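Local coordinates for protein AlkD2 (Streptococcus mutans, PDB 6M9M) that binds inosine-5'-monophosphate and belongs to the HEAT-like repeat family of DNA glycosylases, though its own biological function is not established, at residues T122-T127 and S158-K163. Residues are numbered along the deposited sequence; the frame is centred on the assembly and turned at random. Where two conformers were deposited one is given.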
loop_
_atom_site.group_PDB
_atom_site.type_symbol
_atom_site.label_atom_id
_atom_site.label_comp_id
_atom_site.label_asym_id
_atom_site.label_seq_id
_atom_site.Cartn_x
_atom_site.Cartn_y
_atom_site.Cartn_z
ATOM N N THR A 122 -3.889 -6.589 -3.587
ATOM C CA THR A 122 -2.794 -5.949 -4.312
ATOM C C THR A 122 -3.230 -4.585 -4.829
ATOM O O THR A 122 -2.508 -3.594 -4.687
ATOM C CB THR A 122 -2.368 -6.848 -5.478
ATOM O OG1 THR A 122 -2.045 -8.164 -4.992
ATOM C CG2 THR A 122 -1.171 -6.265 -6.227
ATOM N N ARG A 123 -4.426 -4.514 -5.416
ATOM C CA ARG A 123 -4.925 -3.247 -5.938
ATOM C C ARG A 123 -5.100 -2.232 -4.817
ATOM O O ARG A 123 -4.707 -1.066 -4.960
ATOM C CB ARG A 123 -6.258 -3.477 -6.658
ATOM C CG ARG A 123 -6.167 -4.459 -7.820
ATOM C CD ARG A 123 -7.351 -4.408 -8.759
ATOM N NE ARG A 123 -8.642 -4.719 -8.161
ATOM C CZ ARG A 123 -9.101 -5.944 -7.938
ATOM N NH1 ARG A 123 -8.340 -7.007 -8.197
ATOM N NH2 ARG A 123 -10.307 -6.098 -7.436
ATOM N N ARG A 124 -5.658 -2.667 -3.679
ATOM C CA ARG A 124 -5.880 -1.751 -2.563
ATOM C C ARG A 124 -4.561 -1.309 -1.945
ATOM O O ARG A 124 -4.436 -0.163 -1.512
ATOM C CB ARG A 124 -6.787 -2.406 -1.513
ATOM C CG ARG A 124 -7.337 -1.459 -0.441
ATOM C CD ARG A 124 -6.430 -1.380 0.779
ATOM N NE ARG A 124 -7.087 -0.651 1.859
ATOM C CZ ARG A 124 -6.534 -0.386 3.039
ATOM N NH1 ARG A 124 -5.297 -0.780 3.285
ATOM N NH2 ARG A 124 -7.212 0.284 3.959
ATOM N N ALA A 125 -3.553 -2.192 -1.897
ATOM C CA ALA A 125 -2.279 -1.783 -1.312
ATOM C C ALA A 125 -1.678 -0.615 -2.077
ATOM O O ALA A 125 -1.112 0.315 -1.477
ATOM C CB ALA A 125 -1.304 -2.950 -1.265
ATOM N N ALA A 126 -1.800 -0.632 -3.405
ATOM C CA ALA A 126 -1.278 0.479 -4.197
ATOM C C ALA A 126 -2.124 1.736 -4.034
ATOM O O ALA A 126 -1.583 2.837 -3.854
ATOM C CB ALA A 126 -1.193 0.079 -5.665
ATOM N N THR A 127 -3.451 1.606 -4.108
ATOM C CA THR A 127 -4.287 2.796 -3.993
ATOM C C THR A 127 -4.129 3.440 -2.627
ATOM O O THR A 127 -4.013 4.664 -2.522
ATOM C CB THR A 127 -5.767 2.494 -4.285
ATOM O OG1 THR A 127 -6.295 1.552 -3.343
ATOM C CG2 THR A 127 -5.949 1.980 -5.717
ATOM N N SER A 158 -14.415 -4.813 -5.809
ATOM C CA SER A 158 -14.205 -4.949 -4.374
ATOM C C SER A 158 -14.568 -3.665 -3.639
ATOM O O SER A 158 -14.041 -2.599 -3.949
ATOM C CB SER A 158 -12.731 -5.267 -4.112
ATOM O OG SER A 158 -12.377 -5.014 -2.770
ATOM N N GLU A 159 -15.432 -3.778 -2.629
ATOM C CA GLU A 159 -15.776 -2.610 -1.820
ATOM C C GLU A 159 -14.560 -2.063 -1.077
ATOM O O GLU A 159 -14.410 -0.847 -0.912
ATOM C CB GLU A 159 -16.905 -2.924 -0.837
ATOM C CG GLU A 159 -17.376 -1.675 -0.102
ATOM C CD GLU A 159 -18.626 -1.906 0.709
ATOM O OE1 GLU A 159 -18.827 -3.039 1.188
ATOM O OE2 GLU A 159 -19.414 -0.951 0.858
ATOM N N TYR A 160 -13.688 -2.953 -0.608
ATOM C CA TYR A 160 -12.457 -2.555 0.064
ATOM C C TYR A 160 -11.620 -1.671 -0.840
ATOM O O TYR A 160 -11.119 -0.627 -0.420
ATOM C CB TYR A 160 -11.721 -3.845 0.439
ATOM C CG TYR A 160 -10.417 -3.751 1.224
ATOM C CD1 TYR A 160 -10.388 -3.236 2.511
ATOM C CD2 TYR A 160 -9.246 -4.306 0.721
ATOM C CE1 TYR A 160 -9.203 -3.220 3.256
ATOM C CE2 TYR A 160 -8.079 -4.304 1.448
ATOM C CZ TYR A 160 -8.055 -3.760 2.712
ATOM O OH TYR A 160 -6.861 -3.797 3.423
ATOM N N VAL A 161 -11.457 -2.080 -2.095
ATOM C CA VAL A 161 -10.758 -1.249 -3.066
ATOM C C VAL A 161 -11.493 0.072 -3.267
ATOM O O VAL A 161 -10.883 1.147 -3.256
ATOM C CB VAL A 161 -10.566 -2.004 -4.394
ATOM C CG1 VAL A 161 -9.941 -1.074 -5.437
ATOM C CG2 VAL A 161 -9.669 -3.230 -4.200
ATOM N N ARG A 162 -12.811 0.013 -3.492
ATOM C CA ARG A 162 -13.554 1.225 -3.836
ATOM C C ARG A 162 -13.481 2.282 -2.741
ATOM O O ARG A 162 -13.448 3.478 -3.036
ATOM C CB ARG A 162 -15.011 0.912 -4.163
ATOM C CG ARG A 162 -15.214 0.102 -5.424
ATOM C CD ARG A 162 -16.661 0.091 -5.878
ATOM N NE ARG A 162 -17.596 -0.419 -4.879
ATOM C CZ ARG A 162 -17.904 -1.700 -4.689
ATOM N NH1 ARG A 162 -17.339 -2.650 -5.414
ATOM N NH2 ARG A 162 -18.798 -2.038 -3.763
ATOM N N LYS A 163 -13.474 1.869 -1.468
ATOM C CA LYS A 163 -13.357 2.853 -0.396
ATOM C C LYS A 163 -12.017 3.569 -0.468
ATOM O O LYS A 163 -11.945 4.788 -0.287
ATOM C CB LYS A 163 -13.547 2.176 0.955
ATOM C CG LYS A 163 -14.989 1.749 1.190
ATOM C CD LYS A 163 -15.180 1.098 2.540
ATOM C CE LYS A 163 -16.656 0.895 2.838
ATOM N NZ LYS A 163 -16.873 0.232 4.149
HETATM O O HOH W 1 -9.876 0.258 1.850
#
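With CG anti to the backbone N in both residues (chi1 -168° in R124) and the R124 chain bent at chi2, the arginine runs across one face of the Y160 ring. R124 CG lies over that face, 3.8 Å from the Y160 ring centroid, in a CH-pi contact. R124 NE comes within 3.4 Å of Y160 CZ, and the guanidinium lies almost parallel to the ring, 7° between planes, displaced toward its rim, with the phenol oxygen over one of its faces. The guanidinium has two further polar partners: NH2 forms a salt bridge with E89, and water 1, in plane at its edge, accepts from R124 NE at 2.9 Å and donates to Y160 O at 2.7 Å, tying the two helices together. Beside this pair, V161 CG2 packs 4.0 Å from R124 CB and also meets R123 CB, while R123 NE forms a salt bridge with D156. S158 N-caps helix 159-175 through a nearly straight V161 N to S158 OG bond (3.1 Å). Segments 122-127 and 159-163 run almost parallel, 12° apart, as in the stacked helices of a HEAT-like array; helix 85-102 adjoins both, and the side chain of its W85, an IMP-binding residue, is about 5 Å from that of Y160.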